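Local coordinates for putative conjugative transposon recombinase (Clostridium difficile, PDB 3G13), which probably binds DNA and exchanges its strands as a serine recombinase, this piece being the resolvase-like N-terminal domain of a longer protein, at residues F64-M67 and I68-M72; L92-L95 and K96-M100. All blocks are in the same frame, centred on the assembly; numbering follows the deposited sequence.

Contact 1. Residues F64-M67 and I68-M72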
ATOM      1  N   PHE A  64     -21.794   3.654   8.074  1.00 21.58           N
ATOM      2  CA  PHE A  64     -20.675   2.709   8.017  1.00 21.80           C
ATOM      3  C   PHE A  64     -20.663   1.862   9.283  1.00 22.07           C
ATOM      4  O   PHE A  64     -20.533   0.639   9.229  1.00 21.51           O
ATOM      5  CB  PHE A  64     -19.320   3.419   7.879  1.00 21.61           C
ATOM      6  CG  PHE A  64     -18.167   2.453   7.691  1.00 21.28           C
ATOM      7  CD1 PHE A  64     -17.854   1.975   6.412  1.00 21.38           C
ATOM      8  CD2 PHE A  64     -17.436   1.995   8.789  1.00 20.06           C
ATOM      9  CE1 PHE A  64     -16.810   1.077   6.210  1.00 22.28           C
ATOM     10  CE2 PHE A  64     -16.380   1.082   8.610  1.00 21.05           C
ATOM     11  CZ  PHE A  64     -16.064   0.622   7.319  1.00 21.12           C
ATOM     12  N   GLN A  65     -20.802   2.515  10.440  1.00 23.06           N
ATOM     13  CA  GLN A  65     -20.800   1.780  11.705  1.00 23.17           C
ATOM     14  C   GLN A  65     -22.005   0.858  11.844  1.00 22.30           C
ATOM     15  O   GLN A  65     -21.881  -0.221  12.412  1.00 21.94           O
ATOM     16  CB  GLN A  65     -20.701   2.723  12.916  1.00 24.55           C
ATOM     17  CG  GLN A  65     -19.333   3.360  13.096  1.00 28.46           C
ATOM     18  CD  GLN A  65     -18.203   2.331  13.230  1.00 33.23           C
ATOM     19  OE1 GLN A  65     -18.285   1.403  14.047  1.00 35.33           O
ATOM     20  NE2 GLN A  65     -17.147   2.493  12.417  1.00 34.26           N
ATOM     21  N   ARG A  66     -23.168   1.289  11.348  1.00 21.77           N
ATOM     22  CA  ARG A  66     -24.364   0.422  11.365  1.00 21.20           C
ATOM     23  C   ARG A  66     -24.065  -0.820  10.510  1.00 21.44           C
ATOM     24  O   ARG A  66     -24.335  -1.928  10.925  1.00 21.08           O
ATOM     25  CB  ARG A  66     -25.598   1.180  10.864  1.00 20.57           C
ATOM     26  CG  ARG A  66     -26.904   0.381  10.826  1.00 20.84           C
ATOM     27  CD  ARG A  66     -28.064   1.244  10.343  1.00 20.05           C
ATOM     28  NE  ARG A  66     -27.981   1.662   8.932  1.00 20.95           N
ATOM     29  CZ  ARG A  66     -28.542   1.028   7.903  1.00 20.60           C
ATOM     30  NH1 ARG A  66     -29.239  -0.094   8.076  1.00 22.13           N
ATOM     31  NH2 ARG A  66     -28.405   1.521   6.680  1.00 21.89           N
HETATM   32  N   MSE A  67     -23.444  -0.615   9.348  1.00 21.48           N
HETATM   33  CA  MSE A  67     -23.025  -1.730   8.519  1.00 22.35           C
HETATM   34  C   MSE A  67     -22.074  -2.715   9.209  1.00 22.22           C
HETATM   35  O   MSE A  67     -22.276  -3.941   9.148  1.00 21.08           O
HETATM   36  CB  MSE A  67     -22.391  -1.228   7.245  1.00 22.63           C
HETATM   37  CG  MSE A  67     -22.517  -2.251   6.155  1.00 25.51           C
HETATM   38 SE   MSE A  67     -21.375  -1.714   4.714  1.00 41.28          SE
HETATM   39  CE  MSE A  67     -19.964  -2.720   5.768  1.00 19.05           C
ATOM     40  N   ILE A  68     -21.034  -2.179   9.855  1.00 22.17           N
ATOM     41  CA  ILE A  68     -20.140  -3.023  10.647  1.00 21.40           C
ATOM     42  C   ILE A  68     -20.905  -3.829  11.701  1.00 21.65           C
ATOM     43  O   ILE A  68     -20.662  -5.012  11.828  1.00 21.18           O
ATOM     44  CB  ILE A  68     -18.990  -2.228  11.296  1.00 20.60           C
ATOM     45  CG1 ILE A  68     -18.102  -1.573  10.211  1.00 20.59           C
ATOM     46  CG2 ILE A  68     -18.178  -3.139  12.185  1.00 19.00           C
ATOM     47  CD1 ILE A  68     -17.416  -2.585   9.189  1.00 18.72           C
ATOM     48  N   ASN A  69     -21.822  -3.202  12.447  1.00 22.28           N
ATOM     49  CA  ASN A  69     -22.635  -3.963  13.443  1.00 23.37           C
ATOM     50  C   ASN A  69     -23.500  -5.057  12.805  1.00 22.55           C
ATOM     51  O   ASN A  69     -23.652  -6.133  13.359  1.00 22.91           O
ATOM     52  CB  ASN A  69     -23.553  -3.041  14.284  1.00 24.18           C
ATOM     53  CG  ASN A  69     -22.794  -1.947  15.048  1.00 28.81           C
ATOM     54  OD1 ASN A  69     -23.327  -0.835  15.242  1.00 35.95           O
ATOM     55  ND2 ASN A  69     -21.571  -2.242  15.496  1.00 31.91           N
ATOM     56  N   ASP A  70     -24.078  -4.779  11.641  1.00 21.66           N
ATOM     57  CA  ASP A  70     -24.853  -5.797  10.919  1.00 21.47           C
ATOM     58  C   ASP A  70     -23.973  -6.943  10.429  1.00 21.74           C
ATOM     59  O   ASP A  70     -24.423  -8.102  10.384  1.00 20.66           O
ATOM     60  CB  ASP A  70     -25.624  -5.169   9.757  1.00 21.15           C
ATOM     61  CG  ASP A  70     -26.730  -4.230  10.241  1.00 21.71           C
ATOM     62  OD1 ASP A  70     -27.038  -4.254  11.450  1.00 22.27           O
ATOM     63  OD2 ASP A  70     -27.275  -3.464   9.427  1.00 20.22           O
ATOM     64  N   CYS A  71     -22.733  -6.607  10.047  1.00 21.24           N
ATOM     65  CA  CYS A  71     -21.722  -7.632   9.718  1.00 22.17           C
ATOM     66  C   CYS A  71     -21.407  -8.498  10.940  1.00 22.25           C
ATOM     67  O   CYS A  71     -21.362  -9.713  10.819  1.00 22.22           O
ATOM     68  CB  CYS A  71     -20.422  -7.018   9.153  1.00 21.07           C
ATOM     69  SG  CYS A  71     -20.538  -6.372   7.456  1.00 22.74           S
HETATM   70  N   MSE A  72     -21.196  -7.874  12.111  1.00 23.54           N
HETATM   71  CA  MSE A  72     -20.910  -8.629  13.340  1.00 24.94           C
HETATM   72  C   MSE A  72     -22.100  -9.513  13.772  1.00 24.86           C
HETATM   73  O   MSE A  72     -21.912 -10.560  14.410  1.00 23.22           O
HETATM   74  CB  MSE A  72     -20.425  -7.703  14.465  1.00 26.25           C
HETATM   75  CG  MSE A  72     -19.089  -6.971  14.166  1.00 30.87           C
HETATM   76 SE   MSE A  72     -17.616  -8.168  13.546  1.00 46.14          SE
HETATM   77  CE  MSE A  72     -17.735  -7.882  11.589  1.00 40.96           C
TER
HETATM   78  O   HOH W   1     -29.328  -1.949  10.283  1.00 24.66           O

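Contact 2. Residues L92-L95 and K96-M100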
ATOM      1  N   LEU A  92      -4.735   2.586   8.024  1.00 19.15           N
ATOM      2  CA  LEU A  92      -4.968   1.858   9.259  1.00 19.22           C
ATOM      3  C   LEU A  92      -6.429   1.394   9.447  1.00 18.51           C
ATOM      4  O   LEU A  92      -6.677   0.272   9.895  1.00 17.67           O
ATOM      5  CB  LEU A  92      -4.495   2.678  10.466  1.00 20.90           C
ATOM      6  CG  LEU A  92      -2.979   2.628  10.680  1.00 22.98           C
ATOM      7  CD1 LEU A  92      -2.595   3.570  11.817  1.00 29.09           C
ATOM      8  CD2 LEU A  92      -2.548   1.203  11.020  1.00 26.47           C
ATOM      9  N   ASP A  93      -7.373   2.258   9.112  1.00 19.03           N
ATOM     10  CA  ASP A  93      -8.801   1.890   9.204  1.00 19.71           C
ATOM     11  C   ASP A  93      -9.173   0.892   8.120  1.00 18.84           C
ATOM     12  O   ASP A  93      -9.978  -0.009   8.375  1.00 20.07           O
ATOM     13  CB  ASP A  93      -9.718   3.118   9.095  1.00 20.33           C
ATOM     14  CG  ASP A  93      -9.717   3.970  10.367  1.00 24.51           C
ATOM     15  OD1 ASP A  93      -9.247   3.469  11.410  1.00 27.49           O
ATOM     16  OD2 ASP A  93     -10.180   5.133  10.299  1.00 23.70           O
ATOM     17  N   THR A  94      -8.602   1.049   6.919  1.00 18.74           N
ATOM     18  CA  THR A  94      -8.856   0.088   5.820  1.00 18.52           C
ATOM     19  C   THR A  94      -8.468  -1.324   6.270  1.00 17.99           C
ATOM     20  O   THR A  94      -9.234  -2.281   6.094  1.00 16.60           O
ATOM     21  CB  THR A  94      -8.099   0.450   4.494  1.00 18.40           C
ATOM     22  OG1 THR A  94      -8.368   1.810   4.098  1.00 18.36           O
ATOM     23  CG2 THR A  94      -8.519  -0.482   3.373  1.00 18.85           C
ATOM     24  N   LEU A  95      -7.271  -1.438   6.852  1.00 17.33           N
ATOM     25  CA  LEU A  95      -6.779  -2.681   7.447  1.00 18.62           C
ATOM     26  C   LEU A  95      -7.702  -3.244   8.488  1.00 19.07           C
ATOM     27  O   LEU A  95      -8.091  -4.414   8.429  1.00 19.77           O
ATOM     28  CB  LEU A  95      -5.391  -2.450   8.102  1.00 18.09           C
ATOM     29  CG  LEU A  95      -4.211  -2.423   7.142  1.00 18.83           C
ATOM     30  CD1 LEU A  95      -2.917  -1.939   7.882  1.00 17.89           C
ATOM     31  CD2 LEU A  95      -4.061  -3.847   6.566  1.00 16.56           C
ATOM     32  N   LYS A  96      -8.023  -2.402   9.473  1.00 19.65           N
ATOM     33  CA  LYS A  96      -8.861  -2.794  10.603  1.00 20.02           C
ATOM     34  C   LYS A  96     -10.181  -3.411  10.101  1.00 18.79           C
ATOM     35  O   LYS A  96     -10.545  -4.514  10.502  1.00 17.67           O
ATOM     36  CB  LYS A  96      -9.140  -1.553  11.467  1.00 20.34           C
ATOM     37  CG  LYS A  96     -10.194  -1.679  12.549  1.00 24.91           C
ATOM     38  CD  LYS A  96     -10.288  -0.364  13.336  1.00 30.00           C
ATOM     39  CE  LYS A  96     -11.600  -0.247  14.123  1.00 35.25           C
ATOM     40  NZ  LYS A  96     -11.687  -1.196  15.278  1.00 38.98           N
ATOM     41  N   TYR A  97     -10.912  -2.665   9.274  1.00 18.04           N
ATOM     42  CA  TYR A  97     -12.235  -3.119   8.876  1.00 18.39           C
ATOM     43  C   TYR A  97     -12.205  -4.240   7.850  1.00 17.51           C
ATOM     44  O   TYR A  97     -13.055  -5.144   7.892  1.00 18.04           O
ATOM     45  CB  TYR A  97     -13.087  -1.943   8.401  1.00 19.69           C
ATOM     46  CG  TYR A  97     -13.378  -0.963   9.530  1.00 21.65           C
ATOM     47  CD1 TYR A  97     -14.092  -1.373  10.657  1.00 22.46           C
ATOM     48  CD2 TYR A  97     -12.948   0.375   9.460  1.00 24.55           C
ATOM     49  CE1 TYR A  97     -14.364  -0.479  11.715  1.00 24.88           C
ATOM     50  CE2 TYR A  97     -13.223   1.280  10.518  1.00 27.23           C
ATOM     51  CZ  TYR A  97     -13.926   0.830  11.632  1.00 24.33           C
ATOM     52  OH  TYR A  97     -14.212   1.688  12.674  1.00 28.36           O
ATOM     53  N   VAL A  98     -11.232  -4.230   6.940  1.00 17.12           N
ATOM     54  CA  VAL A  98     -11.136  -5.369   6.018  1.00 15.87           C
ATOM     55  C   VAL A  98     -10.838  -6.669   6.817  1.00 17.73           C
ATOM     56  O   VAL A  98     -11.504  -7.681   6.630  1.00 16.12           O
ATOM     57  CB  VAL A  98     -10.124  -5.154   4.906  1.00 15.21           C
ATOM     58  CG1 VAL A  98      -9.854  -6.506   4.160  1.00 14.42           C
ATOM     59  CG2 VAL A  98     -10.628  -4.052   3.939  1.00 11.95           C
ATOM     60  N   ARG A  99      -9.860  -6.615   7.732  1.00 19.32           N
ATOM     61  CA  ARG A  99      -9.508  -7.772   8.571  1.00 19.99           C
ATOM     62  C   ARG A  99     -10.657  -8.236   9.460  1.00 20.31           C
ATOM     63  O   ARG A  99     -10.874  -9.444   9.621  1.00 19.37           O
ATOM     64  CB  ARG A  99      -8.294  -7.443   9.436  1.00 21.57           C
ATOM     65  CG  ARG A  99      -6.990  -7.364   8.657  1.00 21.83           C
ATOM     66  CD  ARG A  99      -5.884  -6.829   9.546  1.00 26.97           C
ATOM     67  NE  ARG A  99      -4.560  -7.095   8.988  1.00 30.74           N
ATOM     68  CZ  ARG A  99      -3.459  -6.385   9.243  1.00 33.52           C
ATOM     69  NH1 ARG A  99      -3.481  -5.337  10.054  1.00 33.03           N
ATOM     70  NH2 ARG A  99      -2.317  -6.745   8.682  1.00 36.65           N
HETATM   71  N   MSE A 100     -11.385  -7.284  10.051  1.00 20.22           N
HETATM   72  CA  MSE A 100     -12.515  -7.632  10.931  1.00 21.09           C
HETATM   73  C   MSE A 100     -13.604  -8.391  10.155  1.00 19.72           C
HETATM   74  O   MSE A 100     -14.193  -9.361  10.641  1.00 19.81           O
HETATM   75  CB  MSE A 100     -13.107  -6.344  11.531  1.00 22.33           C
HETATM   76  CG  MSE A 100     -14.198  -6.512  12.553  1.00 28.17           C
HETATM   77 SE   MSE A 100     -14.871  -4.715  13.053  1.00 47.29          SE
HETATM   78  CE  MSE A 100     -13.221  -3.831  13.569  1.00 36.19           C
TER

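Contact 1. Residues F64-M67 and I68-M72
Ile68 meets Phe64 one turn back along helix 62-72, its CG1 lying 3.5 Å from CE2 of the Phe64 ring. The isoleucine reaches the ring because CG1 stands beside its own backbone N (chi1 -62°), the side facing the preceding turn. A branched, wholly apolar side chain suits this buried place, where Tyr97, Met100 and Leu101 of helix 91-102 close over it. Met67, present as selenomethionine, packs on Tyr48 of strand 42-51 and Ile76 of the following loop; its chain bends at the last torsion, and the terminal CE comes 4.1 Å from Cys71 SG. Arg66 and Asp70 form the polar flank. Their guanidinium and carboxylate planes stand 80° apart, and Asp70 OD2 is 4.1 Å from Arg66 NH1, too far for a salt bridge. A water at the guanidinium edge joins them, accepting from Arg66 NH1 at 2.9 Å and donating to Asp70 OD2 at 2.7 Å. Asp70 OD2 also hydrogen-bonds to Tyr48. Four i to i+4 backbone hydrogen bonds carry the turns. The chemistry implies an amphipathic helix of the resolvase-like domain, set between strand 42-51 and helix 91-102: apolar contacts bury one side, while salt bridges to Asp63 and Asp46 and a water-mediated link to Asp70 hold the arginine on another.

Contact 2. Residues L92-L95 and K96-M100
Leu95 and Arg99, one turn apart on helix 91-102, lie side by side and point the same way. Leu95 CD2 sits over the centre of one face of the Arg99 guanidinium, 3.7 Å from CZ. This is a dispersion contact: the flat face of the group accepts a methyl, while its N-H bonds are directed outward in the plane. Arg99 CG stands beside the backbone N (chi1 -72°), and the chain, extended from CG to NE, carries the guanidinium back over the leucine. Within the same turn, Arg99 CB and CG each lie 3.2 Å from Leu95 O. Leucine suits the position, since it also packs on Leu129 of helix 120-150.

Methyl packing joins Thr94 and Val98, which lie side by side on the buried side, their CG2 atoms 4.2 Å apart. Threonine serves two ends here: its methyl joins the packing, while OG1 hydrogen-bonds to Asn90 O and to Gln135 NE2 of the second subunit. Leu126 and Phe87 cover Val98.

The aromatic contacts belong to Tyr97. Its CD2 approaches Asp93 O to 3.2 Å, and Lys96 CG lies over the centre of one ring face. The buried hydroxyl probably finds its hydrogen-bond partner in Gln65 NE2 of helix 62-72.

Backbone hydrogen bonds run from Lys96, Tyr97, Val98 and Arg99 to the carbonyls four residues earlier; the one from Tyr97 N to Asp93 O is nearly straight, at 174°. Taken together, the chemistry implies a helix with unlike sides, lying between helix 62-72 and the long helix 120-150 of the resolvase-like domain: methyls and an aromatic ring fill the interior, a threonine hydroxyl meets Gln135 of the second subunit, and an aliphatic chain supports an exposed arginine through its flat face.

How the contacts relate
Contacts 1 and 2 lie in neighbouring helices, 62-72 and 91-102, with centres about 13 Å apart, and each mixes a buried side with a more exposed one. Ile68 of contact 1 packs its CD1 on Tyr97 CD1 of contact 2 at 3.8 Å, and the Phe64 and Tyr97 rings meet edge-to-face, so part of each apolar side meets in the seam between the two helices. Beyond that seam they differ. In contact 1, Arg66 meets Asp46, and Asp70 meets Tyr48, on strand 42-51; contact 2 faces helix 120-150 and touches the second subunit through Thr94. The arginine of contact 1 is paired with acids directly and with Asp70 through a water, whereas that of contact 2 packs its flat face on a leucine methyl.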